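Mitochondrial edited mRNA stability factor 1 (Trypanosoma brucei, PDB 6NL1) processes the 5' ends of mitochondrial mRNAs as a Nudix-family enzyme and probably helps to keep edited transcripts stable. Local coordinates at residues A[198-204]-A[238-244]; A[204-208]-A[296-300]; A[218-222]-A[329-333]; A[271-277]-A[289-295]. All blocks are in the same frame, centred on the assembly; numbering follows the deposited sequence.

Contact 1: residues A[198-204]-A[238-244]; sequences PVYVRLG and KLPGKWT. With SO4 (sulfate ion), chain B.
Val201 N donates to Lys242 O (2.9 Å, 165° at the hydrogen) and Leu203 N to Pro240 O (2.9 Å), tying strand 200-207 of the Nudix fold to the loop that runs into helix 250-262, the Nudix-box helix. At the far end Thr244 closes a two-point clasp: its N reaches Val199 O, while its OG1, set between the backbone N and the carbonyl carbon (chi1 56°), receives Val199 N at 3.1 Å. Arg202 bends at chi2 (-63°), which folds its guanidinium back along the strand. Arg202 NH1 donates to Val201 O of its own strand at 2.9 Å and makes a weak second bond to Lys242 O, with both acceptors near the guanidinium plane. NE makes weak bonds to O1 and O2 of a sulfate, whose O1 also receives Leu239 N (2.9 Å). Arg202 is a GDP-binding residue, and with no nucleotide present here the anion is consistent with a phosphate position. Lys238 curls so that NZ grips Gly241 O (2.7 Å) and Leu239 O, and Glu261 of the Nudix helix supplies its counter-charge. Apolar contact is modest: Val199 and Val201 brush the Thr244 methyl, and Trp243 CB lies at the edge of the Tyr200 ring. Lys238 CE sits over one face of the Arg202 guanidinium, near its rim, 3.9 Å from Arg202 NH2.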
# COMPACT_ATOMS: atom_id res chain seq x y z
N PRO A 198 1.93 11.13 1.00
CA PRO A 198 2.06 9.76 1.50
C PRO A 198 1.89 8.80 0.34
O PRO A 198 0.99 8.99 -0.48
CB PRO A 198 0.88 9.60 2.47
CG PRO A 198 0.46 10.99 2.80
CD PRO A 198 0.75 11.81 1.57
N VAL A 199 2.76 7.81 0.25
CA VAL A 199 2.73 6.87 -0.87
C VAL A 199 3.11 5.48 -0.39
O VAL A 199 3.62 5.31 0.71
CB VAL A 199 3.74 7.29 -1.97
CG1 VAL A 199 3.34 8.63 -2.60
CG2 VAL A 199 5.15 7.35 -1.38
N TYR A 200 2.85 4.49 -1.23
CA TYR A 200 3.46 3.18 -1.07
C TYR A 200 4.90 3.29 -1.56
O TYR A 200 5.20 4.09 -2.45
CB TYR A 200 2.71 2.14 -1.91
CG TYR A 200 1.40 1.65 -1.31
CD1 TYR A 200 0.55 0.84 -2.05
CD2 TYR A 200 1.04 1.96 -0.01
CE1 TYR A 200 -0.64 0.36 -1.51
CE2 TYR A 200 -0.15 1.49 0.55
CZ TYR A 200 -0.98 0.69 -0.21
OH TYR A 200 -2.16 0.22 0.32
N VAL A 201 5.78 2.48 -1.00
CA VAL A 201 7.16 2.42 -1.46
C VAL A 201 7.55 0.99 -1.74
O VAL A 201 7.08 0.06 -1.06
CB VAL A 201 8.16 3.03 -0.44
CG1 VAL A 201 7.91 4.52 -0.30
CG2 VAL A 201 8.07 2.31 0.94
N ARG A 202 8.39 0.80 -2.75
CA ARG A 202 8.92 -0.51 -3.06
C ARG A 202 10.43 -0.34 -3.21
O ARG A 202 10.90 0.51 -3.97
CB ARG A 202 8.30 -1.07 -4.34
CG ARG A 202 6.80 -1.37 -4.25
CD ARG A 202 6.50 -2.48 -3.21
NE ARG A 202 5.07 -2.78 -3.18
CZ ARG A 202 4.20 -2.22 -2.34
NH1 ARG A 202 4.59 -1.31 -1.46
NH2 ARG A 202 2.92 -2.57 -2.39
N LEU A 203 11.20 -1.10 -2.45
CA LEU A 203 12.64 -1.08 -2.57
C LEU A 203 13.04 -2.35 -3.29
O LEU A 203 13.12 -3.42 -2.69
CB LEU A 203 13.33 -0.98 -1.20
CG LEU A 203 14.66 -0.22 -1.19
CD1 LEU A 203 15.29 -0.14 0.21
CD2 LEU A 203 15.64 -0.83 -2.19
N GLY A 204 13.26 -2.23 -4.60
CA GLY A 204 13.67 -3.35 -5.41
C GLY A 204 15.12 -3.76 -5.15
O GLY A 204 16.06 -3.23 -5.75
N LYS A 238 5.05 -9.34 -4.59
CA LYS A 238 5.54 -7.98 -4.49
C LYS A 238 7.05 -7.91 -4.28
O LYS A 238 7.65 -8.82 -3.73
CB LYS A 238 4.83 -7.25 -3.34
CG LYS A 238 5.09 -7.88 -1.96
CD LYS A 238 4.18 -7.32 -0.85
CE LYS A 238 4.32 -5.81 -0.64
NZ LYS A 238 5.72 -5.39 -0.28
N LEU A 239 7.64 -6.81 -4.74
CA LEU A 239 8.93 -6.35 -4.23
C LEU A 239 8.75 -5.97 -2.75
O LEU A 239 7.63 -5.70 -2.30
CB LEU A 239 9.41 -5.13 -5.04
CG LEU A 239 9.52 -5.29 -6.57
CD1 LEU A 239 10.01 -4.00 -7.26
CD2 LEU A 239 10.43 -6.45 -6.91
N PRO A 240 9.84 -5.96 -1.98
CA PRO A 240 9.75 -5.53 -0.58
C PRO A 240 9.33 -4.08 -0.48
O PRO A 240 9.59 -3.31 -1.40
CB PRO A 240 11.20 -5.67 -0.07
CG PRO A 240 11.86 -6.64 -1.02
CD PRO A 240 11.20 -6.41 -2.35
N GLY A 241 8.70 -3.70 0.62
CA GLY A 241 8.37 -2.31 0.84
C GLY A 241 6.92 -2.13 1.22
O GLY A 241 6.07 -2.89 0.78
N LYS A 242 6.64 -1.13 2.04
CA LYS A 242 5.28 -0.89 2.49
C LYS A 242 4.81 0.52 2.17
O LYS A 242 4.48 0.80 1.02
CB LYS A 242 5.15 -1.17 3.98
CG LYS A 242 5.35 -2.64 4.38
CD LYS A 242 5.11 -2.78 5.89
CE LYS A 242 5.48 -4.13 6.40
NZ LYS A 242 5.27 -4.22 7.86
N TRP A 243 4.78 1.40 3.17
CA TRP A 243 4.32 2.78 2.98
C TRP A 243 5.07 3.79 3.85
O TRP A 243 5.70 3.43 4.85
CB TRP A 243 2.81 2.89 3.21
CG TRP A 243 2.41 2.67 4.65
CD1 TRP A 243 2.35 3.61 5.64
CD2 TRP A 243 2.01 1.43 5.26
NE1 TRP A 243 1.94 3.03 6.83
CE2 TRP A 243 1.73 1.69 6.62
CE3 TRP A 243 1.86 0.12 4.78
CZ2 TRP A 243 1.31 0.70 7.50
CZ3 TRP A 243 1.44 -0.87 5.66
CH2 TRP A 243 1.18 -0.57 7.01
N THR A 244 4.99 5.06 3.47
CA THR A 244 5.54 6.15 4.27
C THR A 244 4.63 6.47 5.46
O THR A 244 3.44 6.72 5.29
CB THR A 244 5.66 7.45 3.44
OG1 THR A 244 4.37 7.77 2.90
CG2 THR A 244 6.65 7.29 2.29
S SO4 B . 5.14 -4.18 -6.78
O1 SO4 B . 5.78 -4.69 -5.58
O2 SO4 B . 3.91 -3.51 -6.37
O3 SO4 B . 6.00 -3.26 -7.52
O4 SO4 B . 4.83 -5.30 -7.67

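Contact 2: residues A[204-208]-A[296-300]; sequences GIFRR and EVPSD. With SO4 (sulfate ion), chain D.
Phe206 and Glu296 form a parallel bridge, their CA atoms 5.0 Å apart, with Val297 N donating to Phe206 O at 3.0 Å. Their side chains leave on the same side of the sheet. The Phe206 ring turns back over its neighbour and takes Glu296 CB on one face, a CH-pi contact with CB 3.9 Å from the ring centroid and 29° off its normal. Beyond CB the extended Glu296 chain (chi1 179°) carries its carboxylate to Arg208. NE of Arg208 makes a salt bridge to OE1 of Glu296 at 3.1 Å, approaching from above the carboxylate plane; the guanidinium and carboxylate planes are 76° apart, and NE is the nitrogen that bonds directly. Water fills out this link: one molecule accepts from Arg208 N and donates to Glu296 OE2 and Val297 O, and another joins Arg208 NH2 to OE1. Arg207 runs the other way, fully extended past Ser299. Arg207 NH1 gives hydrogen bonds to Ser299 O (2.9 Å) and to O3 of a sulfate at the same length, and NH2 reaches the sulfate's O4. Ile205 CG2 packs on Val297 CG2 at 3.6 Å. Strand 216-223 lies alongside, supplying Glu216 as salt-bridge partner of Arg207 and Trp217 edge-to-face with Phe206, while Trp345 of strand 343-346 packs on Ile205 and Val297 and makes a cation-pi contact with Arg207.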
# COMPACT_ATOMS: atom_id res chain seq x y z
N GLY A 204 13.26 -2.23 -4.60
CA GLY A 204 13.67 -3.35 -5.41
C GLY A 204 15.12 -3.76 -5.15
O GLY A 204 16.06 -3.23 -5.75
N ILE A 205 15.28 -4.71 -4.24
CA ILE A 205 16.56 -5.35 -4.00
C ILE A 205 16.84 -6.31 -5.14
O ILE A 205 15.96 -7.10 -5.52
CB ILE A 205 16.52 -6.12 -2.67
CG1 ILE A 205 16.50 -5.13 -1.50
CG2 ILE A 205 17.72 -7.01 -2.53
CD1 ILE A 205 17.81 -4.39 -1.32
N PHE A 206 18.03 -6.23 -5.72
CA PHE A 206 18.38 -7.12 -6.83
C PHE A 206 19.81 -7.65 -6.69
O PHE A 206 20.65 -7.06 -6.03
CB PHE A 206 18.19 -6.43 -8.20
CG PHE A 206 19.24 -5.36 -8.51
CD1 PHE A 206 19.02 -4.03 -8.16
CD2 PHE A 206 20.42 -5.69 -9.16
CE1 PHE A 206 19.98 -3.05 -8.45
CE2 PHE A 206 21.38 -4.72 -9.45
CZ PHE A 206 21.16 -3.40 -9.09
N ARG A 207 20.06 -8.81 -7.30
CA ARG A 207 21.41 -9.33 -7.36
C ARG A 207 21.76 -9.59 -8.82
O ARG A 207 20.88 -9.82 -9.65
CB ARG A 207 21.56 -10.61 -6.53
CG ARG A 207 20.77 -11.80 -7.08
CD ARG A 207 21.03 -13.07 -6.26
NE ARG A 207 20.28 -14.21 -6.78
CZ ARG A 207 20.31 -15.42 -6.25
NH1 ARG A 207 21.06 -15.67 -5.18
NH2 ARG A 207 19.60 -16.40 -6.78
N ARG A 208 23.05 -9.55 -9.14
CA ARG A 208 23.50 -9.84 -10.49
C ARG A 208 24.05 -11.26 -10.56
O ARG A 208 24.80 -11.69 -9.69
CB ARG A 208 24.59 -8.86 -10.91
CG ARG A 208 24.16 -7.40 -10.85
CD ARG A 208 25.22 -6.48 -11.47
NE ARG A 208 24.87 -5.07 -11.32
CZ ARG A 208 24.07 -4.40 -12.14
NH1 ARG A 208 23.52 -5.00 -13.20
NH2 ARG A 208 23.82 -3.12 -11.90
N GLU A 296 21.43 -2.85 -5.17
CA GLU A 296 22.08 -4.12 -5.39
C GLU A 296 22.59 -4.67 -4.06
O GLU A 296 23.11 -3.94 -3.23
CB GLU A 296 23.25 -3.98 -6.37
CG GLU A 296 23.97 -5.30 -6.60
CD GLU A 296 25.02 -5.25 -7.69
OE1 GLU A 296 25.19 -4.20 -8.36
OE2 GLU A 296 25.68 -6.29 -7.89
N VAL A 297 22.40 -5.98 -3.87
CA VAL A 297 23.03 -6.69 -2.76
C VAL A 297 23.91 -7.82 -3.31
O VAL A 297 23.75 -8.25 -4.46
CB VAL A 297 21.98 -7.26 -1.78
CG1 VAL A 297 21.19 -6.13 -1.16
CG2 VAL A 297 21.06 -8.25 -2.49
N PRO A 298 24.87 -8.30 -2.50
CA PRO A 298 25.66 -9.43 -3.00
C PRO A 298 24.76 -10.65 -3.19
O PRO A 298 23.77 -10.82 -2.48
CB PRO A 298 26.72 -9.65 -1.91
CG PRO A 298 26.28 -8.86 -0.73
CD PRO A 298 25.37 -7.77 -1.22
N SER A 299 25.09 -11.49 -4.16
CA SER A 299 24.21 -12.59 -4.55
C SER A 299 24.01 -13.62 -3.44
O SER A 299 23.00 -14.32 -3.42
CB SER A 299 24.70 -13.26 -5.83
OG SER A 299 25.96 -13.87 -5.62
N ASP A 300 24.97 -13.72 -2.53
CA ASP A 300 24.89 -14.69 -1.45
C ASP A 300 24.43 -14.08 -0.13
O ASP A 300 24.64 -14.65 0.94
CB ASP A 300 26.25 -15.40 -1.26
CG ASP A 300 27.33 -14.47 -0.72
OD1 ASP A 300 28.38 -14.97 -0.28
OD2 ASP A 300 27.13 -13.23 -0.73
S SO4 D . 20.39 -19.32 -4.39
O1 SO4 D . 20.82 -20.63 -3.89
O2 SO4 D . 19.13 -18.94 -3.74
O3 SO4 D . 21.42 -18.33 -4.07
O4 SO4 D . 20.22 -19.40 -5.84
O HOH W 1 24.82 -8.66 -7.06
O HOH W 2 24.46 -1.52 -9.14

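Contact 3: residues A[218-222]-A[329-333]; sequences LMLRR and IDRAW
Arg221 points its CB from strand 216-223 at helix 328-336, across an axis separation of 11.4 Å and an angle of 122° between the two segments, and lays the aliphatic part of its side chain along the indole of Trp333. CB touches only the outer part of the benzene ring, at CZ2. Arg221 CG lies over the same ring, 3.6 Å from Trp333 CH2. Arg221 CD comes down on the middle of the indole, 3.3 Å from Trp333 CD2, and makes a CH-pi contact with the five-membered ring. Here the chain bends (chi3 72°), and the guanidinium passes on toward the helix. NE and CZ have Ile329 CG2 over one face, the methyl sitting above the centre of the group at 4.1 Å from Arg221 CZ. Arg221 CZ is also 4.9 Å from the centroid of the Trp333 five-membered ring, over the face of the ring, a cation-pi approach in which the planes stand 78° apart. The tip ends on one oxygen: Arg221 NH1 and NH2 both donate to Asp330 OD1, at 2.9 and 3.0 Å, with OD1 close to the guanidinium plane. The other oxygen, OD2, is taken by Ser325. At the far rim of the indole, Trp333 CH2 abuts Met219 O edge-on, while Met346 of strand 343-346 touches the ring and Trp317 meets it obliquely. The arginine is buried, so its charge is probably balanced by Asp330 and softened by the indole, while the paired donors, the Ile329 methyl over one face and the ring together limit its rotation.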
# COMPACT_ATOMS: atom_id res chain seq x y z
N LEU A 218 14.36 -9.72 -5.53
CA LEU A 218 13.81 -10.37 -4.34
C LEU A 218 12.31 -10.11 -4.25
O LEU A 218 11.87 -8.97 -4.30
CB LEU A 218 14.50 -9.82 -3.09
CG LEU A 218 14.23 -10.59 -1.80
CD1 LEU A 218 14.83 -11.98 -1.91
CD2 LEU A 218 14.82 -9.85 -0.60
N MET A 219 11.52 -11.18 -4.12
CA MET A 219 10.08 -11.03 -4.05
C MET A 219 9.45 -11.81 -2.89
O MET A 219 9.99 -12.82 -2.44
CB MET A 219 9.46 -11.47 -5.37
CG MET A 219 10.04 -10.71 -6.56
SD MET A 219 8.95 -10.73 -7.98
CE MET A 219 8.50 -12.45 -8.04
N LEU A 220 8.30 -11.32 -2.41
CA LEU A 220 7.53 -11.98 -1.36
C LEU A 220 6.10 -12.12 -1.83
O LEU A 220 5.70 -11.48 -2.80
CB LEU A 220 7.50 -11.13 -0.08
CG LEU A 220 8.78 -10.75 0.66
CD1 LEU A 220 9.22 -9.36 0.23
CD2 LEU A 220 8.56 -10.81 2.17
N ARG A 221 5.32 -12.94 -1.13
CA ARG A 221 3.89 -13.04 -1.41
C ARG A 221 3.11 -12.75 -0.14
O ARG A 221 3.14 -13.52 0.82
CB ARG A 221 3.56 -14.43 -1.96
CG ARG A 221 4.23 -14.70 -3.32
CD ARG A 221 3.79 -16.03 -3.90
NE ARG A 221 2.41 -15.99 -4.40
CZ ARG A 221 1.72 -17.08 -4.70
NH1 ARG A 221 2.28 -18.28 -4.57
NH2 ARG A 221 0.48 -16.99 -5.14
N ARG A 222 2.43 -11.61 -0.13
CA ARG A 222 1.70 -11.16 1.04
C ARG A 222 0.27 -11.66 0.99
O ARG A 222 -0.43 -11.51 -0.02
CB ARG A 222 1.72 -9.64 1.12
CG ARG A 222 1.08 -9.04 2.39
CD ARG A 222 0.89 -7.54 2.23
NE ARG A 222 0.02 -7.24 1.08
CZ ARG A 222 0.11 -6.16 0.32
NH1 ARG A 222 1.03 -5.23 0.56
NH2 ARG A 222 -0.73 -6.00 -0.70
N ILE A 329 2.29 -19.07 -11.22
CA ILE A 329 3.05 -18.41 -10.16
C ILE A 329 3.22 -19.30 -8.92
O ILE A 329 4.30 -19.34 -8.33
CB ILE A 329 2.43 -17.04 -9.78
CG1 ILE A 329 2.63 -16.06 -10.94
CG2 ILE A 329 3.06 -16.49 -8.50
CD1 ILE A 329 1.70 -14.87 -10.90
N ASP A 330 2.17 -20.03 -8.54
CA ASP A 330 2.30 -20.97 -7.42
C ASP A 330 3.42 -21.97 -7.68
O ASP A 330 4.24 -22.23 -6.80
CB ASP A 330 0.99 -21.74 -7.14
CG ASP A 330 -0.08 -20.88 -6.47
OD1 ASP A 330 0.24 -19.85 -5.83
OD2 ASP A 330 -1.26 -21.26 -6.58
N ARG A 331 3.47 -22.54 -8.88
CA ARG A 331 4.47 -23.55 -9.22
C ARG A 331 5.89 -22.98 -9.27
O ARG A 331 6.84 -23.62 -8.83
CB ARG A 331 4.12 -24.28 -10.52
CG ARG A 331 2.70 -24.85 -10.53
CD ARG A 331 2.46 -25.84 -11.68
NE ARG A 331 2.64 -25.23 -13.00
CZ ARG A 331 1.68 -24.62 -13.70
NH1 ARG A 331 0.45 -24.53 -13.22
NH2 ARG A 331 1.96 -24.10 -14.89
N ALA A 332 6.02 -21.78 -9.82
CA ALA A 332 7.31 -21.11 -9.83
C ALA A 332 7.73 -20.81 -8.39
O ALA A 332 8.90 -20.93 -8.03
CB ALA A 332 7.23 -19.82 -10.65
N TRP A 333 6.77 -20.42 -7.56
CA TRP A 333 7.02 -20.13 -6.15
C TRP A 333 7.51 -21.38 -5.42
O TRP A 333 8.46 -21.32 -4.64
CB TRP A 333 5.76 -19.57 -5.49
CG TRP A 333 6.00 -18.92 -4.17
CD1 TRP A 333 5.65 -19.40 -2.95
CD2 TRP A 333 6.65 -17.66 -3.94
NE1 TRP A 333 6.04 -18.52 -1.97
CE2 TRP A 333 6.65 -17.44 -2.55
CE3 TRP A 333 7.22 -16.69 -4.78
CZ2 TRP A 333 7.22 -16.31 -1.97
CZ3 TRP A 333 7.78 -15.56 -4.20
CH2 TRP A 333 7.77 -15.38 -2.81

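Contact 4: residues A[271-277]-A[289-295]; sequences VYPTGHL and PVRYFVA. With SO4 (sulfate ion), chain B.
An antiparallel ladder with a beta bulge pairs strands 272-277 and 290-296 of the Nudix sheet: Thr274 and Gly275 both stand opposite Tyr292. Thr274 N donates to Tyr292 O (2.9 Å), whereas Tyr292 N goes to Gly275 O (3.0 Å, 178° at the hydrogen). Gly275 adopts a positive phi of 117°, and a water donates to both Gly275 O and Tyr292 O across the bulge. Away from it the pairing is regular, with paired bonds between Tyr272 and Val294 and between Leu277 and Val290. Phe293, on the face shared with Pro273, His276 and Arg291, presses CD1 to within 3.5 Å of Pro273 CA, and Val271 CG1 lies beside its CB. The same face packs on helix 250-262 through Phe293 and Arg291. Thr274 CG2, from the bulge, meets the methyls of Val294, which lies on the face of Tyr292 and Leu277. Leu277 flanks the Tyr292 ring, its CD1 3.5 Å from Tyr292 CE2. Tyr292 is a GDP-binding residue, and its ring leans toward the side where Arg202 stands. With no nucleotide bound here, Tyr292 OH donates to O3 of a sulfate at 2.7 Å, with that oxygen in the plane of the ring.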
# COMPACT_ATOMS: atom_id res chain seq x y z
N VAL A 271 20.93 3.10 -2.23
CA VAL A 271 19.51 3.04 -2.57
C VAL A 271 19.17 4.17 -3.52
O VAL A 271 19.34 5.35 -3.18
CB VAL A 271 18.64 3.15 -1.29
CG1 VAL A 271 17.16 3.04 -1.62
CG2 VAL A 271 19.04 2.08 -0.30
N TYR A 272 18.69 3.83 -4.70
CA TYR A 272 18.42 4.81 -5.74
C TYR A 272 16.95 4.88 -6.12
O TYR A 272 16.38 3.87 -6.54
CB TYR A 272 19.25 4.49 -6.99
CG TYR A 272 20.75 4.51 -6.75
CD1 TYR A 272 21.48 5.69 -6.90
CD2 TYR A 272 21.43 3.36 -6.36
CE1 TYR A 272 22.85 5.73 -6.66
CE2 TYR A 272 22.80 3.38 -6.13
CZ TYR A 272 23.50 4.56 -6.28
OH TYR A 272 24.86 4.58 -6.05
N PRO A 273 16.33 6.06 -5.99
CA PRO A 273 14.94 6.20 -6.46
C PRO A 273 14.90 6.02 -7.97
O PRO A 273 15.87 6.38 -8.64
CB PRO A 273 14.56 7.64 -6.08
CG PRO A 273 15.89 8.35 -5.90
CD PRO A 273 16.85 7.30 -5.38
N THR A 274 13.82 5.48 -8.52
CA THR A 274 13.74 5.28 -9.97
C THR A 274 12.40 5.73 -10.54
O THR A 274 12.06 5.37 -11.66
CB THR A 274 13.97 3.81 -10.37
OG1 THR A 274 13.16 2.96 -9.55
CG2 THR A 274 15.43 3.41 -10.19
N GLY A 275 11.65 6.51 -9.79
CA GLY A 275 10.39 7.03 -10.29
C GLY A 275 9.18 6.55 -9.51
O GLY A 275 9.29 6.09 -8.37
N HIS A 276 8.01 6.66 -10.13
CA HIS A 276 6.77 6.27 -9.49
C HIS A 276 5.80 5.73 -10.52
O HIS A 276 5.92 6.02 -11.71
CB HIS A 276 6.15 7.44 -8.73
CG HIS A 276 5.63 8.52 -9.63
ND1 HIS A 276 4.33 8.52 -10.10
CD2 HIS A 276 6.22 9.62 -10.15
CE1 HIS A 276 4.15 9.58 -10.87
NE2 HIS A 276 5.28 10.26 -10.91
N LEU A 277 4.87 4.91 -10.05
CA LEU A 277 3.77 4.44 -10.88
C LEU A 277 2.48 4.87 -10.18
O LEU A 277 2.39 4.85 -8.95
CB LEU A 277 3.78 2.91 -11.01
CG LEU A 277 4.98 2.21 -11.66
CD1 LEU A 277 4.78 0.69 -11.64
CD2 LEU A 277 5.21 2.71 -13.08
N PRO A 289 -0.09 6.54 -5.35
CA PRO A 289 1.16 6.34 -6.08
C PRO A 289 2.09 5.37 -5.35
O PRO A 289 2.10 5.26 -4.13
CB PRO A 289 1.78 7.75 -6.11
CG PRO A 289 0.59 8.70 -5.95
CD PRO A 289 -0.32 7.95 -4.99
N VAL A 290 2.87 4.65 -6.14
CA VAL A 290 3.91 3.79 -5.62
C VAL A 290 5.27 4.35 -6.06
O VAL A 290 5.51 4.55 -7.25
CB VAL A 290 3.76 2.35 -6.16
CG1 VAL A 290 4.85 1.47 -5.62
CG2 VAL A 290 2.37 1.78 -5.81
N ARG A 291 6.15 4.62 -5.09
CA ARG A 291 7.49 5.10 -5.39
C ARG A 291 8.49 3.96 -5.33
O ARG A 291 8.52 3.17 -4.38
CB ARG A 291 7.91 6.19 -4.40
CG ARG A 291 7.11 7.45 -4.53
CD ARG A 291 8.03 8.64 -4.67
NE ARG A 291 7.53 9.61 -5.63
CZ ARG A 291 8.09 10.78 -5.86
NH1 ARG A 291 9.19 11.13 -5.20
NH2 ARG A 291 7.57 11.61 -6.76
N TYR A 292 9.32 3.88 -6.37
CA TYR A 292 10.25 2.78 -6.53
C TYR A 292 11.69 3.20 -6.25
O TYR A 292 12.08 4.35 -6.48
CB TYR A 292 10.13 2.19 -7.94
CG TYR A 292 8.86 1.39 -8.10
CD1 TYR A 292 8.84 0.03 -7.80
CD2 TYR A 292 7.68 2.00 -8.49
CE1 TYR A 292 7.67 -0.71 -7.91
CE2 TYR A 292 6.50 1.27 -8.61
CZ TYR A 292 6.50 -0.08 -8.32
OH TYR A 292 5.34 -0.82 -8.44
N PHE A 293 12.45 2.24 -5.76
CA PHE A 293 13.88 2.39 -5.51
C PHE A 293 14.54 1.10 -5.96
O PHE A 293 13.88 0.06 -6.01
CB PHE A 293 14.14 2.59 -4.01
CG PHE A 293 13.48 3.82 -3.44
CD1 PHE A 293 14.20 5.01 -3.29
CD2 PHE A 293 12.13 3.80 -3.08
CE1 PHE A 293 13.60 6.15 -2.77
CE2 PHE A 293 11.52 4.93 -2.56
CZ PHE A 293 12.25 6.11 -2.41
N VAL A 294 15.83 1.14 -6.29
CA VAL A 294 16.59 -0.08 -6.50
C VAL A 294 17.84 -0.08 -5.64
O VAL A 294 18.38 0.98 -5.33
CB VAL A 294 17.01 -0.29 -7.97
CG1 VAL A 294 15.79 -0.41 -8.88
CG2 VAL A 294 17.96 0.82 -8.43
N ALA A 295 18.29 -1.27 -5.27
CA ALA A 295 19.57 -1.41 -4.59
C ALA A 295 20.14 -2.79 -4.86
O ALA A 295 19.41 -3.80 -4.80
CB ALA A 295 19.42 -1.18 -3.09
S SO4 B . 5.14 -4.18 -6.78
O1 SO4 B . 5.78 -4.69 -5.58
O2 SO4 B . 3.91 -3.51 -6.37
O3 SO4 B . 6.00 -3.26 -7.52
O4 SO4 B . 4.83 -5.30 -7.67
O HOH W 3 11.11 6.89 -6.09

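How the contacts relate
All four contacts draw on one mixed sheet of the Nudix domain, in which strand 200-207 lies between 216-223 and 290-296, and 272-277 flanks 290-296. Contacts 1 and 4, centres about 8 Å apart, meet at a sulfate touched by Leu239 and the GDP-binding Arg202 and Tyr292, framing the probable nucleotide site. Contact 2 continues the strand of contact 1 from Gly204, and contact 3 brings helix 328-336 against strand 216-223; both lie farther from that site. The centre of contact 3 is about 17 Å from those of contacts 1 and 2. Segments of contacts 1, 2 and 3 alternate along the chain, interleaving distant parts in one sheet; contact 4 falls within the spans of contacts 2 and 3.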